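Local coordinates for protein alanine dehydrogenase/pyridine nucleotide transhydrogenase (Mycobacterium smegmatis str. MC2 155, PDB 3P2Y) that probably helps couple hydride transfer between NADH and NADP to proton pumping across the membrane, as the alpha 1 subunit of a pyridine nucleotide transhydrogenase, at residues A[270-284]-A[299-311]. Residues are numbered along the deposited sequence; the frame is centred on the assembly and turned at random. Where two conformers were deposited one is given.
Sequences ITTALVPGRPAPRLV and VDLAGETGGNCEL
Asn308 inserts its amide between the two limbs of the loop 272-284, and both N-H groups and one lone pair of the oxygen are used. Asn308 ND2 donates to Ala273 O (2.9 Å, N-H...O 176°) and to Pro281 O (2.9 Å, 167°); both acceptors lie close to the amide plane, which fixes the rotation of the group. On the other branch Asn308 OD1 receives the Thr271 hydroxyl at 2.8 Å from OG1, in the carbonyl plane and on a lone pair. Thr271 can deliver this bond because chi1 of 70° sets OG1 between its own N and carbonyl carbon, while the Thr271 and Asn308 side chains run past one another in antiparallel fashion.

Asp300 sits behind the Asn308 backbone: its OD1 lies against Thr271 OG1 and takes the backbone N of Asn308 and, closing an Asx turn, that of Ala302, whereas OD2 accepts from Cys309 N and is hydrogen-bonded to Thr312 OG1. The backbone of Asn308 contributes too, since Asn308 O accepts from both Leu283 N (2.8 Å) and Val284 N (3.0 Å). Farther out, Ala280 CB packs against Ala302 CB at 3.5 Å, and a water joins Val275 N, Arg278 O and Thr305 OG1. Arg282, its chain kinked twice, lays one guanidinium face over Glu310 CA and CB without a salt bridge; Glu310 OE1 accepts a hydrogen bond from Ala286 N.

Thr271 N to Val299 O and Leu301 N to Thr271 O continue the parallel pairing of strands 268-271 and 297-300. These adjacent strands, linked through helix 286-290, form a beta-alpha-beta unit of the Rossmann-type C-terminal domain, with these hydrogen-bonded loops at their C-terminal ends.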
ATOM      1  N   ILE A 270      -1.843  -5.016 -13.822  1.00  8.69           N
ATOM      2  CA  ILE A 270      -1.044  -5.975 -13.064  0.70  8.76           C
ATOM      3  C   ILE A 270      -0.778  -7.147 -13.991  1.00  9.60           C
ATOM      4  O   ILE A 270      -1.714  -7.711 -14.569  1.00  9.51           O
ATOM      5  CB  ILE A 270      -1.799  -6.436 -11.792  0.70  9.42           C
ATOM      6  CG1 ILE A 270      -2.111  -5.213 -10.914  0.70 10.91           C
ATOM      7  CG2 ILE A 270      -0.986  -7.494 -11.030  0.70  8.88           C
ATOM      8  CD1 ILE A 270      -2.973  -5.473  -9.711  0.70 11.84           C
ATOM      9  N   THR A 271       0.501  -7.500 -14.150  1.00  9.23           N
ATOM     10  CA  THR A 271       0.855  -8.596 -15.064  1.00 10.36           C
ATOM     11  C   THR A 271       1.462  -9.746 -14.268  1.00 10.93           C
ATOM     12  O   THR A 271       2.293  -9.522 -13.377  1.00 11.06           O
ATOM     13  CB  THR A 271       1.831  -8.127 -16.186  1.00 10.74           C
ATOM     14  OG1 THR A 271       3.120  -7.854 -15.624  1.00  9.83           O
ATOM     15  CG2 THR A 271       1.308  -6.834 -16.841  1.00 13.11           C
ATOM     16  N   THR A 272       1.060 -10.980 -14.576  1.00 10.64           N
ATOM     17  CA  THR A 272       1.442 -12.093 -13.686  1.00 10.70           C
ATOM     18  C   THR A 272       1.935 -13.316 -14.453  1.00 12.54           C
ATOM     19  O   THR A 272       2.267 -14.324 -13.835  1.00 12.01           O
ATOM     20  CB  THR A 272       0.269 -12.581 -12.769  1.00 10.12           C
ATOM     21  OG1 THR A 272      -0.659 -13.368 -13.546  1.00 12.85           O
ATOM     22  CG2 THR A 272      -0.488 -11.421 -12.093  1.00  9.32           C
ATOM     23  N   ALA A 273       1.920 -13.252 -15.783  1.00 13.59           N
ATOM     24  CA  ALA A 273       2.114 -14.474 -16.588  1.00 16.14           C
ATOM     25  C   ALA A 273       3.551 -14.987 -16.528  1.00 17.95           C
ATOM     26  O   ALA A 273       4.521 -14.226 -16.713  1.00 16.93           O
ATOM     27  CB  ALA A 273       1.700 -14.249 -18.003  1.00 16.65           C
ATOM     28  N   LEU A 274       3.673 -16.295 -16.283  1.00 19.67           N
ATOM     29  CA  LEU A 274       4.971 -16.960 -16.201  1.00 21.93           C
ATOM     30  C   LEU A 274       4.983 -18.175 -17.103  1.00 23.84           C
ATOM     31  O   LEU A 274       3.924 -18.729 -17.431  1.00 23.96           O
ATOM     32  CB  LEU A 274       5.269 -17.438 -14.778  1.00 21.88           C
ATOM     33  CG  LEU A 274       5.162 -16.384 -13.675  1.00 21.86           C
ATOM     34  CD1 LEU A 274       5.113 -17.023 -12.296  1.00 23.34           C
ATOM     35  CD2 LEU A 274       6.294 -15.370 -13.789  1.00 19.84           C
ATOM     36  N   VAL A 275       6.191 -18.567 -17.503  1.00 25.58           N
ATOM     37  CA  VAL A 275       6.434 -19.869 -18.126  1.00 27.29           C
ATOM     38  C   VAL A 275       7.565 -20.496 -17.315  1.00 28.38           C
ATOM     39  O   VAL A 275       8.672 -19.973 -17.301  1.00 28.28           O
ATOM     40  CB  VAL A 275       6.826 -19.751 -19.620  1.00 27.51           C
ATOM     41  CG1 VAL A 275       7.057 -21.146 -20.226  1.00 28.31           C
ATOM     42  CG2 VAL A 275       5.748 -19.022 -20.418  1.00 27.29           C
ATOM     43  N   PRO A 276       7.280 -21.608 -16.604  1.00 30.38           N
ATOM     44  CA  PRO A 276       8.302 -22.224 -15.744  1.00 31.45           C
ATOM     45  C   PRO A 276       9.587 -22.506 -16.530  1.00 32.04           C
ATOM     46  O   PRO A 276       9.520 -23.061 -17.619  1.00 33.16           O
ATOM     47  CB  PRO A 276       7.638 -23.532 -15.290  1.00 31.89           C
ATOM     48  CG  PRO A 276       6.152 -23.243 -15.395  1.00 31.85           C
ATOM     49  CD  PRO A 276       6.017 -22.378 -16.609  1.00 30.67           C
ATOM     50  N   GLY A 277      10.713 -22.027 -16.041  1.00 32.33           N
ATOM     51  CA  GLY A 277      11.993 -22.205 -16.686  1.00 32.88           C
ATOM     52  C   GLY A 277      12.286 -21.475 -17.966  1.00 32.68           C
ATOM     53  O   GLY A 277      13.198 -21.797 -18.638  1.00 32.99           O
ATOM     54  N   ARG A 278      11.483 -20.483 -18.289  1.00 31.33           N
ATOM     55  CA  ARG A 278      11.597 -19.738 -19.505  1.00 31.00           C
ATOM     56  C   ARG A 278      11.385 -18.237 -19.213  1.00 29.81           C
ATOM     57  O   ARG A 278      10.929 -17.910 -18.166  1.00 28.94           O
ATOM     58  CB  ARG A 278      10.601 -20.258 -20.522  1.00 31.68           C
ATOM     59  CG  ARG A 278      10.787 -21.709 -20.880  1.00 34.27           C
ATOM     60  CD  ARG A 278      12.127 -21.922 -21.541  1.00 40.53           C
ATOM     61  NE  ARG A 278      12.226 -21.179 -22.785  1.00 45.36           N
ATOM     62  CZ  ARG A 278      13.342 -20.685 -23.312  1.00 48.57           C
ATOM     63  NH1 ARG A 278      14.505 -20.844 -22.723  1.00 50.21           N
ATOM     64  NH2 ARG A 278      13.278 -20.008 -24.428  1.00 48.82           N
ATOM     65  N   PRO A 279      11.760 -17.374 -20.136  1.00 29.13           N
ATOM     66  CA  PRO A 279      11.474 -15.950 -20.001  1.00 27.70           C
ATOM     67  C   PRO A 279       9.978 -15.692 -19.805  1.00 26.11           C
ATOM     68  O   PRO A 279       9.172 -16.398 -20.296  1.00 25.86           O
ATOM     69  CB  PRO A 279      11.890 -15.401 -21.341  1.00 28.05           C
ATOM     70  CG  PRO A 279      12.944 -16.316 -21.772  1.00 29.71           C
ATOM     71  CD  PRO A 279      12.546 -17.635 -21.340  1.00 29.73           C
ATOM     72  N   ALA A 280       9.654 -14.637 -19.103  1.00 24.58           N
ATOM     73  CA  ALA A 280       8.271 -14.223 -18.970  1.00 23.57           C
ATOM     74  C   ALA A 280       7.715 -13.809 -20.339  1.00 23.03           C
ATOM     75  O   ALA A 280       8.418 -13.144 -21.118  1.00 22.59           O
ATOM     76  CB  ALA A 280       8.185 -13.071 -17.985  1.00 22.65           C
ATOM     77  N   PRO A 281       6.459 -14.183 -20.630  1.00 23.18           N
ATOM     78  CA  PRO A 281       5.782 -13.709 -21.841  1.00 23.51           C
ATOM     79  C   PRO A 281       5.667 -12.179 -21.873  1.00 24.04           C
ATOM     80  O   PRO A 281       5.256 -11.568 -20.869  1.00 22.73           O
ATOM     81  CB  PRO A 281       4.373 -14.294 -21.702  1.00 24.28           C
ATOM     82  CG  PRO A 281       4.492 -15.402 -20.732  1.00 24.28           C
ATOM     83  CD  PRO A 281       5.585 -15.050 -19.814  1.00 22.58           C
ATOM     84  N   ARG A 282       5.995 -11.575 -23.018  1.00 24.20           N
ATOM     85  CA  ARG A 282       5.803 -10.139 -23.212  1.00 25.44           C
ATOM     86  C   ARG A 282       4.328  -9.805 -23.444  1.00 24.69           C
ATOM     87  O   ARG A 282       3.737 -10.225 -24.430  1.00 25.96           O
ATOM     88  CB  ARG A 282       6.687  -9.640 -24.378  1.00 26.70           C
ATOM     89  CG  ARG A 282       6.616  -8.148 -24.641  1.00 30.36           C
ATOM     90  CD  ARG A 282       7.269  -7.306 -23.519  1.00 35.68           C
ATOM     91  NE  ARG A 282       8.663  -7.655 -23.219  1.00 39.17           N
ATOM     92  CZ  ARG A 282       9.712  -7.373 -24.002  1.00 41.41           C
ATOM     93  NH1 ARG A 282       9.554  -6.749 -25.173  1.00 41.65           N
ATOM     94  NH2 ARG A 282      10.934  -7.731 -23.609  1.00 40.95           N
ATOM     95  N   LEU A 283       3.727  -9.056 -22.527  1.00 23.41           N
ATOM     96  CA  LEU A 283       2.308  -8.715 -22.627  1.00 22.15           C
ATOM     97  C   LEU A 283       2.043  -7.221 -22.748  1.00 21.31           C
ATOM     98  O   LEU A 283       0.965  -6.818 -23.215  1.00 22.11           O
ATOM     99  CB  LEU A 283       1.548  -9.254 -21.407  1.00 21.90           C
ATOM    100  CG  LEU A 283       1.614 -10.759 -21.106  1.00 23.44           C
ATOM    101  CD1 LEU A 283       1.072 -11.023 -19.698  1.00 24.20           C
ATOM    102  CD2 LEU A 283       0.823 -11.540 -22.131  1.00 26.76           C
ATOM    103  N   VAL A 284       2.986  -6.409 -22.274  1.00 19.12           N
ATOM    104  CA  VAL A 284       2.828  -4.958 -22.276  1.00 17.83           C
ATOM    105  C   VAL A 284       4.025  -4.393 -23.034  1.00 18.58           C
ATOM    106  O   VAL A 284       5.141  -4.325 -22.504  1.00 18.44           O
ATOM    107  CB  VAL A 284       2.766  -4.379 -20.841  1.00 16.99           C
ATOM    108  CG1 VAL A 284       2.683  -2.834 -20.851  1.00 16.50           C
ATOM    109  CG2 VAL A 284       1.560  -4.985 -20.052  1.00 13.01           C
ATOM    110  N   VAL A 299       2.143  -2.880 -12.641  1.00  7.09           N
ATOM    111  CA  VAL A 299       2.796  -3.701 -11.597  1.00  8.04           C
ATOM    112  C   VAL A 299       3.116  -5.039 -12.276  1.00  9.15           C
ATOM    113  O   VAL A 299       2.227  -5.842 -12.572  1.00  9.94           O
ATOM    114  CB  VAL A 299       1.887  -3.936 -10.382  1.00  7.20           C
ATOM    115  CG1 VAL A 299       2.681  -4.716  -9.270  1.00  6.04           C
ATOM    116  CG2 VAL A 299       1.329  -2.588  -9.817  1.00  9.16           C
ATOM    117  N   ASP A 300       4.396  -5.245 -12.568  1.00  9.15           N
ATOM    118  CA  ASP A 300       4.872  -6.415 -13.313  1.00 10.00           C
ATOM    119  C   ASP A 300       5.446  -7.399 -12.307  1.00  9.88           C
ATOM    120  O   ASP A 300       6.457  -7.109 -11.642  1.00 10.70           O
ATOM    121  CB  ASP A 300       5.939  -5.911 -14.318  1.00  9.99           C
ATOM    122  CG  ASP A 300       6.460  -6.987 -15.270  1.00 12.86           C
ATOM    123  OD1 ASP A 300       6.268  -8.202 -15.050  1.00 12.95           O
ATOM    124  OD2 ASP A 300       7.158  -6.578 -16.234  1.00 14.39           O
ATOM    125  N   LEU A 301       4.792  -8.551 -12.144  1.00  9.80           N
ATOM    126  CA  LEU A 301       5.248  -9.542 -11.167  1.00 10.56           C
ATOM    127  C   LEU A 301       6.285 -10.504 -11.720  1.00 11.37           C
ATOM    128  O   LEU A 301       6.785 -11.354 -10.989  1.00 12.06           O
ATOM    129  CB  LEU A 301       4.089 -10.379 -10.609  1.00 11.08           C
ATOM    130  CG  LEU A 301       2.939  -9.601  -9.937  1.00 12.52           C
ATOM    131  CD1 LEU A 301       2.034 -10.572  -9.161  1.00 12.76           C
ATOM    132  CD2 LEU A 301       3.503  -8.533  -9.026  1.00 14.87           C
ATOM    133  N   ALA A 302       6.615 -10.359 -12.994  1.00 11.99           N
ATOM    134  CA  ALA A 302       7.468 -11.348 -13.684  1.00 13.03           C
ATOM    135  C   ALA A 302       8.939 -10.898 -13.858  1.00 14.47           C
ATOM    136  O   ALA A 302       9.666 -11.437 -14.712  1.00 15.84           O
ATOM    137  CB  ALA A 302       6.840 -11.715 -15.045  1.00 12.73           C
ATOM    138  N   GLY A 303       9.379  -9.938 -13.033  1.00 14.01           N
ATOM    139  CA  GLY A 303      10.698  -9.308 -13.191  1.00 16.27           C
ATOM    140  C   GLY A 303      11.860 -10.287 -13.131  1.00 17.61           C
ATOM    141  O   GLY A 303      12.840 -10.125 -13.853  1.00 17.83           O
ATOM    142  N   GLU A 304      11.741 -11.316 -12.298  1.00 18.48           N
ATOM    143  CA  GLU A 304      12.824 -12.294 -12.137  1.00 21.49           C
ATOM    144  C   GLU A 304      13.115 -13.028 -13.444  1.00 22.30           C
ATOM    145  O   GLU A 304      14.258 -13.482 -13.671  1.00 22.80           O
ATOM    146  CB  GLU A 304      12.457 -13.304 -11.051  1.00 22.33           C
ATOM    147  CG  GLU A 304      13.653 -14.045 -10.463  1.00 30.10           C
ATOM    148  CD  GLU A 304      14.393 -13.176  -9.453  1.00 37.95           C
ATOM    149  OE1 GLU A 304      13.871 -13.008  -8.317  1.00 42.15           O
ATOM    150  OE2 GLU A 304      15.472 -12.636  -9.802  1.00 42.03           O
ATOM    151  N   THR A 305      12.102 -13.164 -14.301  1.00 21.68           N
ATOM    152  CA  THR A 305      12.307 -13.828 -15.592  1.00 22.79           C
ATOM    153  C   THR A 305      12.212 -12.888 -16.785  1.00 22.93           C
ATOM    154  O   THR A 305      11.900 -13.321 -17.898  1.00 24.80           O
ATOM    155  CB  THR A 305      11.382 -15.049 -15.776  1.00 22.86           C
ATOM    156  OG1 THR A 305       9.999 -14.684 -15.584  1.00 22.07           O
ATOM    157  CG2 THR A 305      11.786 -16.165 -14.800  1.00 23.69           C
ATOM    158  N   GLY A 306      12.485 -11.607 -16.556  1.00 21.83           N
ATOM    159  CA  GLY A 306      12.562 -10.649 -17.645  1.00 21.70           C
ATOM    160  C   GLY A 306      11.446  -9.615 -17.680  1.00 21.12           C
ATOM    161  O   GLY A 306      11.589  -8.577 -18.330  1.00 21.49           O
ATOM    162  N   GLY A 307      10.350  -9.889 -16.966  1.00 19.38           N
ATOM    163  CA  GLY A 307       9.189  -8.978 -16.932  1.00 17.81           C
ATOM    164  C   GLY A 307       8.217  -9.166 -18.086  1.00 17.98           C
ATOM    165  O   GLY A 307       8.628  -9.452 -19.212  1.00 18.56           O
ATOM    166  N   ASN A 308       6.923  -8.983 -17.813  1.00 16.13           N
ATOM    167  CA  ASN A 308       5.899  -9.004 -18.851  1.00 16.61           C
ATOM    168  C   ASN A 308       5.895  -7.701 -19.620  1.00 17.04           C
ATOM    169  O   ASN A 308       5.281  -7.618 -20.695  1.00 17.06           O
ATOM    170  CB  ASN A 308       4.500  -9.198 -18.243  1.00 15.07           C
ATOM    171  CG  ASN A 308       4.372 -10.501 -17.441  1.00 15.79           C
ATOM    172  OD1 ASN A 308       3.967 -10.490 -16.271  1.00 16.42           O
ATOM    173  ND2 ASN A 308       4.742 -11.625 -18.054  1.00 16.39           N
ATOM    174  N   CYS A 309       6.534  -6.675 -19.040  1.00 17.84           N
ATOM    175  CA  CYS A 309       6.548  -5.344 -19.645  1.00 18.39           C
ATOM    176  C   CYS A 309       7.932  -5.061 -20.184  1.00 18.72           C
ATOM    177  O   CYS A 309       8.928  -5.228 -19.489  1.00 17.96           O
ATOM    178  CB  CYS A 309       6.128  -4.248 -18.646  1.00 18.06           C
ATOM    179  SG  CYS A 309       6.069  -2.577 -19.342  1.00 19.67           S
ATOM    180  N   GLU A 310       7.973  -4.615 -21.435  1.00 20.33           N
ATOM    181  CA  GLU A 310       9.225  -4.268 -22.113  1.00 21.04           C
ATOM    182  C   GLU A 310      10.079  -3.231 -21.350  1.00 21.11           C
ATOM    183  O   GLU A 310      11.312  -3.252 -21.419  1.00 21.27           O
ATOM    184  CB  GLU A 310       8.882  -3.783 -23.534  1.00 23.01           C
ATOM    185  CG  GLU A 310      10.033  -3.281 -24.401  1.00 25.80           C
ATOM    186  CD  GLU A 310       9.580  -2.897 -25.825  1.00 30.74           C
ATOM    187  OE1 GLU A 310       8.361  -2.989 -26.152  1.00 27.62           O
ATOM    188  OE2 GLU A 310      10.465  -2.491 -26.614  1.00 33.02           O
ATOM    189  N   LEU A 311       9.424  -2.334 -20.622  1.00 19.04           N
ATOM    190  CA  LEU A 311      10.136  -1.250 -19.947  1.00 18.90           C
ATOM    191  C   LEU A 311      10.483  -1.590 -18.491  1.00 17.63           C
ATOM    192  O   LEU A 311      11.071  -0.780 -17.781  1.00 17.34           O
ATOM    193  CB  LEU A 311       9.320   0.040 -20.038  1.00 18.38           C
ATOM    194  CG  LEU A 311       9.054   0.526 -21.470  1.00 20.49           C
ATOM    195  CD1 LEU A 311       7.995   1.617 -21.488  1.00 22.97           C
ATOM    196  CD2 LEU A 311      10.365   1.015 -22.123  1.00 23.53           C
TER
HETATM  197  O   HOH W   1       8.702 -17.039 -16.650  1.00 21.05           O
HETATM  198  O   HOH W   2      10.405 -11.347 -20.537  1.00 29.30           O